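Poly-beta-hydroxybuterate polymerase (Cupriavidus necator, PDB 5T6O) probably polymerises 3-hydroxybutyryl units into polyhydroxybutyrate as a class I, non-template-dependent acyltransferase, represented here by its catalytic alpha/beta hydrolase domain. Local coordinates at residues 49-54 / 383-388; 190-195 / 224-229. The protein carries 1 engineered substitution. All blocks are in the same frame, centred on the assembly; numbering follows the deposited sequence.

Contact 1: 49-54 / 383-388; sequences KYYILD and RYVKAK
Lys49 reaches across to the backbone of Val385 and Ala387, and the polar part of the contact rests on this one side chain. Beyond CG its chain is fully extended (chi3 -179°), which carries the ammonium group far enough to meet two carbonyls of the C-terminal tail. NZ lies 2.8 Å from Val385 O and also 2.8 Å from Ala387 O, both hydrogen bonds. In each case the nitrogen sits well above the carbonyl plane, 40° out of it at Val385. A salt bridge from NZ to Asp228 adds a third partner, so the buried charge is met by a carboxylate as well as by two carbonyls. The aliphatic part of the lysine is used too: CD packs 3.9 Å from Val385 CG2.

Next along the chain, Tyr50 lies across Val385 at about a right angle, CE2 being 3.7 Å from CG2 of the valine. One face of its ring is met by Tyr51 CB, 4.0 Å above the plane. Tyr51 then brings its ring edge to the same methyl, with CD2 3.7 Å from Val385 CG2, while its hydroxyl bonds to Asp228. That single methyl therefore fits among the lysine stem and both rings. The CB bond of Val385 already faces 49-54, and the anti placement of CG2 relative to the backbone nitrogen turns this methyl to the rings. Ser76 of strand 72-77 also touches the valine.

The arrangement is tertiary packing of an alpha/beta hydrolase fold: the loop following central strand 40-43, including the 3-10 turn 50-53, is joined to the tail beyond strand 378-379.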
loop_
_atom_site.group_PDB
_atom_site.type_symbol
_atom_site.label_atom_id
_atom_site.label_comp_id
_atom_site.label_asym_id
_atom_site.label_seq_id
_atom_site.Cartn_x
_atom_site.Cartn_y
_atom_site.Cartn_z
ATOM N N LYS A 49 -30.393 0.879 -7.358
ATOM C CA LYS A 49 -31.706 0.828 -6.727
ATOM C C LYS A 49 -31.693 0.000 -5.447
ATOM O O LYS A 49 -30.732 -0.704 -5.133
ATOM C CB LYS A 49 -32.740 0.274 -7.712
ATOM C CG LYS A 49 -32.918 1.219 -8.910
ATOM C CD LYS A 49 -33.676 0.544 -10.035
ATOM C CE LYS A 49 -33.817 1.503 -11.221
ATOM N NZ LYS A 49 -34.656 0.864 -12.277
ATOM N N TYR A 50 -32.811 0.076 -4.714
ATOM C CA TYR A 50 -32.837 -0.444 -3.345
ATOM C C TYR A 50 -32.674 -1.954 -3.267
ATOM O O TYR A 50 -32.262 -2.462 -2.216
ATOM C CB TYR A 50 -34.147 -0.062 -2.651
ATOM C CG TYR A 50 -35.344 -0.928 -2.998
ATOM C CD1 TYR A 50 -35.570 -2.149 -2.349
ATOM C CD2 TYR A 50 -36.265 -0.515 -3.953
ATOM C CE1 TYR A 50 -36.654 -2.934 -2.671
ATOM C CE2 TYR A 50 -37.358 -1.290 -4.271
ATOM C CZ TYR A 50 -37.549 -2.498 -3.620
ATOM O OH TYR A 50 -38.644 -3.259 -3.936
ATOM N N TYR A 51 -33.020 -2.681 -4.329
ATOM C CA TYR A 51 -33.281 -4.107 -4.189
ATOM C C TYR A 51 -32.015 -4.942 -4.047
ATOM O O TYR A 51 -32.119 -6.168 -3.926
ATOM C CB TYR A 51 -34.133 -4.607 -5.358
ATOM C CG TYR A 51 -33.520 -4.479 -6.732
ATOM C CD1 TYR A 51 -32.676 -5.472 -7.232
ATOM C CD2 TYR A 51 -33.848 -3.414 -7.566
ATOM C CE1 TYR A 51 -32.133 -5.377 -8.492
ATOM C CE2 TYR A 51 -33.307 -3.317 -8.850
ATOM C CZ TYR A 51 -32.452 -4.298 -9.299
ATOM O OH TYR A 51 -31.904 -4.214 -10.558
ATOM N N ILE A 52 -30.831 -4.317 -4.021
ATOM C CA ILE A 52 -29.677 -5.033 -3.484
ATOM C C ILE A 52 -29.991 -5.540 -2.078
ATOM O O ILE A 52 -29.460 -6.570 -1.648
ATOM C CB ILE A 52 -28.411 -4.136 -3.498
ATOM C CG1 ILE A 52 -27.153 -4.953 -3.158
ATOM C CG2 ILE A 52 -28.555 -2.961 -2.516
ATOM C CD1 ILE A 52 -26.939 -6.156 -4.046
ATOM N N LEU A 53 -30.892 -4.860 -1.364
ATOM C CA LEU A 53 -31.305 -5.264 -0.020
ATOM C C LEU A 53 -32.458 -6.257 -0.022
ATOM O O LEU A 53 -32.819 -6.752 1.047
ATOM C CB LEU A 53 -31.719 -4.039 0.799
ATOM C CG LEU A 53 -30.621 -2.990 0.976
ATOM C CD1 LEU A 53 -31.128 -1.839 1.799
ATOM C CD2 LEU A 53 -29.404 -3.639 1.639
ATOM N N ASP A 54 -33.056 -6.537 -1.179
ATOM C CA ASP A 54 -34.133 -7.532 -1.295
ATOM C C ASP A 54 -33.931 -8.282 -2.610
ATOM O O ASP A 54 -34.793 -8.318 -3.476
ATOM C CB ASP A 54 -35.513 -6.868 -1.239
ATOM C CG ASP A 54 -36.662 -7.881 -1.340
ATOM O OD1 ASP A 54 -36.486 -9.024 -0.882
ATOM O OD2 ASP A 54 -37.737 -7.537 -1.885
ATOM N N ARG A 383 -43.880 0.819 -8.622
ATOM C CA ARG A 383 -43.520 1.158 -9.997
ATOM C C ARG A 383 -42.269 2.035 -10.099
ATOM O O ARG A 383 -41.629 2.036 -11.162
ATOM C CB ARG A 383 -44.710 1.831 -10.705
ATOM C CG ARG A 383 -45.007 3.249 -10.269
ATOM C CD ARG A 383 -46.395 3.707 -10.763
ATOM N NE ARG A 383 -46.639 5.109 -10.430
ATOM C CZ ARG A 383 -47.066 5.539 -9.244
ATOM N NH1 ARG A 383 -47.327 4.679 -8.260
ATOM N NH2 ARG A 383 -47.240 6.841 -9.044
ATOM N N TYR A 384 -41.888 2.778 -9.045
ATOM C CA TYR A 384 -40.691 3.619 -9.174
ATOM C C TYR A 384 -39.460 2.782 -9.491
ATOM O O TYR A 384 -38.656 3.153 -10.356
ATOM C CB TYR A 384 -40.418 4.446 -7.912
ATOM C CG TYR A 384 -41.336 5.634 -7.679
ATOM C CD1 TYR A 384 -42.593 5.708 -8.288
ATOM C CD2 TYR A 384 -40.953 6.675 -6.824
ATOM C CE1 TYR A 384 -43.439 6.781 -8.061
ATOM C CE2 TYR A 384 -41.794 7.766 -6.595
ATOM C CZ TYR A 384 -43.039 7.800 -7.212
ATOM O OH TYR A 384 -43.886 8.859 -6.991
ATOM N N VAL A 385 -39.295 1.644 -8.810
ATOM C CA VAL A 385 -38.066 0.869 -8.975
ATOM C C VAL A 385 -37.976 0.257 -10.375
ATOM O O VAL A 385 -36.882 -0.119 -10.814
ATOM C CB VAL A 385 -37.965 -0.216 -7.881
ATOM C CG1 VAL A 385 -39.025 -1.291 -8.103
ATOM C CG2 VAL A 385 -36.534 -0.825 -7.836
ATOM N N LYS A 386 -39.101 0.166 -11.100
ATOM C CA LYS A 386 -39.089 -0.401 -12.444
ATOM C C LYS A 386 -38.709 0.613 -13.516
ATOM O O LYS A 386 -38.501 0.223 -14.671
ATOM C CB LYS A 386 -40.465 -1.000 -12.778
ATOM C CG LYS A 386 -40.869 -2.116 -11.817
ATOM C CD LYS A 386 -42.303 -2.621 -12.068
ATOM C CE LYS A 386 -42.664 -3.670 -11.020
ATOM N NZ LYS A 386 -44.018 -4.242 -11.200
ATOM N N ALA A 387 -38.619 1.894 -13.170
ATOM C CA ALA A 387 -38.352 2.928 -14.160
ATOM C C ALA A 387 -36.882 2.899 -14.558
ATOM O O ALA A 387 -35.994 2.894 -13.699
ATOM C CB ALA A 387 -38.729 4.308 -13.618
ATOM N N LYS A 388 -36.631 2.885 -15.863
ATOM C CA LYS A 388 -35.270 2.909 -16.379
ATOM C C LYS A 388 -34.713 4.333 -16.355
ATOM O O LYS A 388 -35.455 5.317 -16.317
ATOM C CB LYS A 388 -35.240 2.362 -17.807
ATOM C CG LYS A 388 -35.767 3.330 -18.834
#

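Contact 2: 190-195 / 224-229; sequences LANTFS and FWNGDA
The backbones run closest at Asn192 and Ala229, whose CA atoms are 5.4 Å apart, where one segment has just left strand 188-191 and the other has just left helix 220-227. Ala229 CB packs 3.5 Å from Ala191 O, with Leu190 CD2 a little farther off.

Asn226 makes the direct polar link. With chi1 at -176° its side chain extends away from its own backbone N, and the amide reaches the turn at 193-194. OD1 accepts an almost straight bond from Phe194 N, 3.0 Å long with an N-H...O angle of 176°. Thr193 N gives the same oxygen a weak, bent bond at 127°. OD1 also lies at the edge of the Phe194 ring, in its plane, and the ring and amide planes are steeply inclined to each other. Thr193 crosses the indole of Trp225 at about a right angle: OG1, hydrogen-bonded to Asn48, approaches the ring obliquely, 3.2 Å from Trp225 CH2. Phe194 CE1 meets Trp225 CZ3 at 4.1 Å, edge against edge.

Two waters bridge the segments as well. One accepts from Asn192 ND2 (2.8 Å) and donates to Asn226 O; the other joins Asn226 ND2 to Ser195 OG, which also bonds Trp204. Phe194 further packs against Phe161 of a second subunit, placing this turn beside a subunit contact.

Asn192 OD1 accepts from Ser195 N at 2.9 Å, an Asx motif that shapes the turn after the strand. Backbone bonds between Ala191 and Thr230 belong to the antiparallel pairing of strands 188-191 and 230-233, a small two-stranded sheet separate from the central hydrolase sheet.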
loop_
_atom_site.group_PDB
_atom_site.type_symbol
_atom_site.label_atom_id
_atom_site.label_comp_id
_atom_site.label_asym_id
_atom_site.label_seq_id
_atom_site.Cartn_x
_atom_site.Cartn_y
_atom_site.Cartn_z
ATOM N N LEU A 190 -25.935 9.461 -15.242
ATOM C CA LEU A 190 -25.993 8.036 -14.940
ATOM C C LEU A 190 -25.041 7.698 -13.807
ATOM O O LEU A 190 -23.911 8.194 -13.760
ATOM C CB LEU A 190 -25.615 7.218 -16.173
ATOM C CG LEU A 190 -26.649 7.132 -17.284
ATOM C CD1 LEU A 190 -26.004 6.515 -18.519
ATOM C CD2 LEU A 190 -27.841 6.309 -16.805
ATOM N N ALA A 191 -25.490 6.817 -12.907
ATOM C CA ALA A 191 -24.660 6.388 -11.786
ATOM C C ALA A 191 -24.840 4.903 -11.539
ATOM O O ALA A 191 -25.942 4.368 -11.681
ATOM C CB ALA A 191 -25.001 7.134 -10.492
ATOM N N ASN A 192 -23.751 4.240 -11.160
ATOM C CA ASN A 192 -23.844 2.894 -10.625
ATOM C C ASN A 192 -22.824 2.765 -9.506
ATOM O O ASN A 192 -22.025 3.669 -9.258
ATOM C CB ASN A 192 -23.649 1.845 -11.719
ATOM C CG ASN A 192 -22.328 1.988 -12.422
ATOM O OD1 ASN A 192 -21.314 2.262 -11.801
ATOM N ND2 ASN A 192 -22.341 1.831 -13.734
ATOM N N THR A 193 -22.861 1.628 -8.818
ATOM C CA THR A 193 -22.092 1.482 -7.592
ATOM C C THR A 193 -20.640 1.127 -7.881
ATOM O O THR A 193 -19.722 1.787 -7.382
ATOM C CB THR A 193 -22.725 0.405 -6.705
ATOM O OG1 THR A 193 -24.052 0.807 -6.346
ATOM C CG2 THR A 193 -21.903 0.198 -5.441
ATOM N N PHE A 194 -20.415 0.082 -8.678
ATOM C CA PHE A 194 -19.046 -0.392 -8.843
ATOM C C PHE A 194 -18.212 0.530 -9.714
ATOM O O PHE A 194 -16.983 0.511 -9.596
ATOM C CB PHE A 194 -19.056 -1.823 -9.377
ATOM C CG PHE A 194 -19.301 -2.830 -8.294
ATOM C CD1 PHE A 194 -20.586 -3.082 -7.845
ATOM C CD2 PHE A 194 -18.238 -3.456 -7.661
ATOM C CE1 PHE A 194 -20.807 -3.983 -6.815
ATOM C CE2 PHE A 194 -18.451 -4.364 -6.629
ATOM C CZ PHE A 194 -19.736 -4.620 -6.202
ATOM N N SER A 195 -18.839 1.373 -10.536
ATOM C CA SER A 195 -18.094 2.364 -11.304
ATOM C C SER A 195 -18.455 3.799 -10.914
ATOM O O SER A 195 -18.317 4.717 -11.731
ATOM C CB SER A 195 -18.301 2.141 -12.804
ATOM O OG SER A 195 -17.836 0.847 -13.187
ATOM N N PHE A 224 -26.566 -7.619 -12.705
ATOM C CA PHE A 224 -27.863 -7.082 -13.108
ATOM C C PHE A 224 -28.228 -5.851 -12.291
ATOM O O PHE A 224 -28.612 -4.812 -12.847
ATOM C CB PHE A 224 -28.944 -8.155 -12.973
ATOM C CG PHE A 224 -30.341 -7.622 -13.108
ATOM C CD1 PHE A 224 -30.869 -7.331 -14.362
ATOM C CD2 PHE A 224 -31.133 -7.416 -11.983
ATOM C CE1 PHE A 224 -32.149 -6.837 -14.492
ATOM C CE2 PHE A 224 -32.424 -6.920 -12.113
ATOM C CZ PHE A 224 -32.932 -6.642 -13.371
ATOM N N TRP A 225 -28.114 -5.950 -10.961
ATOM C CA TRP A 225 -28.385 -4.805 -10.096
ATOM C C TRP A 225 -27.473 -3.634 -10.432
ATOM O O TRP A 225 -27.932 -2.500 -10.595
ATOM C CB TRP A 225 -28.209 -5.203 -8.630
ATOM C CG TRP A 225 -28.169 -4.028 -7.708
ATOM C CD1 TRP A 225 -29.232 -3.234 -7.340
ATOM C CD2 TRP A 225 -27.017 -3.495 -7.038
ATOM N NE1 TRP A 225 -28.797 -2.237 -6.494
ATOM C CE2 TRP A 225 -27.451 -2.384 -6.283
ATOM C CE3 TRP A 225 -25.654 -3.858 -6.996
ATOM C CZ2 TRP A 225 -26.584 -1.640 -5.480
ATOM C CZ3 TRP A 225 -24.788 -3.106 -6.213
ATOM C CH2 TRP A 225 -25.259 -2.011 -5.459
ATOM N N ASN A 226 -26.173 -3.891 -10.548
ATOM C CA ASN A 226 -25.265 -2.794 -10.863
ATOM C C ASN A 226 -25.575 -2.188 -12.224
ATOM O O ASN A 226 -25.406 -0.978 -12.415
ATOM C CB ASN A 226 -23.819 -3.284 -10.817
ATOM C CG ASN A 226 -22.830 -2.173 -11.037
ATOM O OD1 ASN A 226 -22.577 -1.371 -10.137
ATOM N ND2 ASN A 226 -22.243 -2.127 -12.231
ATOM N N GLY A 227 -26.009 -3.006 -13.181
ATOM C CA GLY A 227 -26.314 -2.513 -14.515
ATOM C C GLY A 227 -27.618 -1.764 -14.622
ATOM O O GLY A 227 -27.843 -1.067 -15.614
ATOM N N ASP A 228 -28.475 -1.899 -13.612
ATOM C CA ASP A 228 -29.780 -1.237 -13.530
ATOM C C ASP A 228 -29.520 0.169 -12.970
ATOM O O ASP A 228 -29.695 0.461 -11.785
ATOM C CB ASP A 228 -30.717 -2.073 -12.663
ATOM C CG ASP A 228 -32.172 -1.639 -12.742
ATOM O OD1 ASP A 228 -32.479 -0.638 -13.419
ATOM O OD2 ASP A 228 -33.016 -2.318 -12.105
ATOM N N ALA A 229 -29.044 1.051 -13.844
ATOM C CA ALA A 229 -28.446 2.301 -13.378
ATOM C C ALA A 229 -29.508 3.331 -12.985
ATOM O O ALA A 229 -30.659 3.274 -13.409
ATOM C CB ALA A 229 -27.542 2.897 -14.460
HETATM O O HOH W 1 -24.372 0.287 -14.835
HETATM O O HOH W 2 -19.677 -1.043 -13.283
#

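Overall arrangement
From the N terminus, the chain passes core strand 40-43 and enters 49-54, whose partner arrives only near the C terminus. After central strand 140-146 it leaves the main sheet and reaches 190-195; contact 2 closes a largely helical loop of 28 residues at 224-229, joining the ends of strand 188-191 and helix 220-227. The chain then returns to the main sheet at strand 272-277, and contact 1 closes the outer loop of 328 residues at 383-388, joining the loop after strand 40-43 to the C-terminal tail. Contact 2 is thus nested within contact 1. Their centres are 12 Å apart, and direct touches connect them: Lys49 O probably accepts from Trp225 NE1, and Ile52 packs on the same indole.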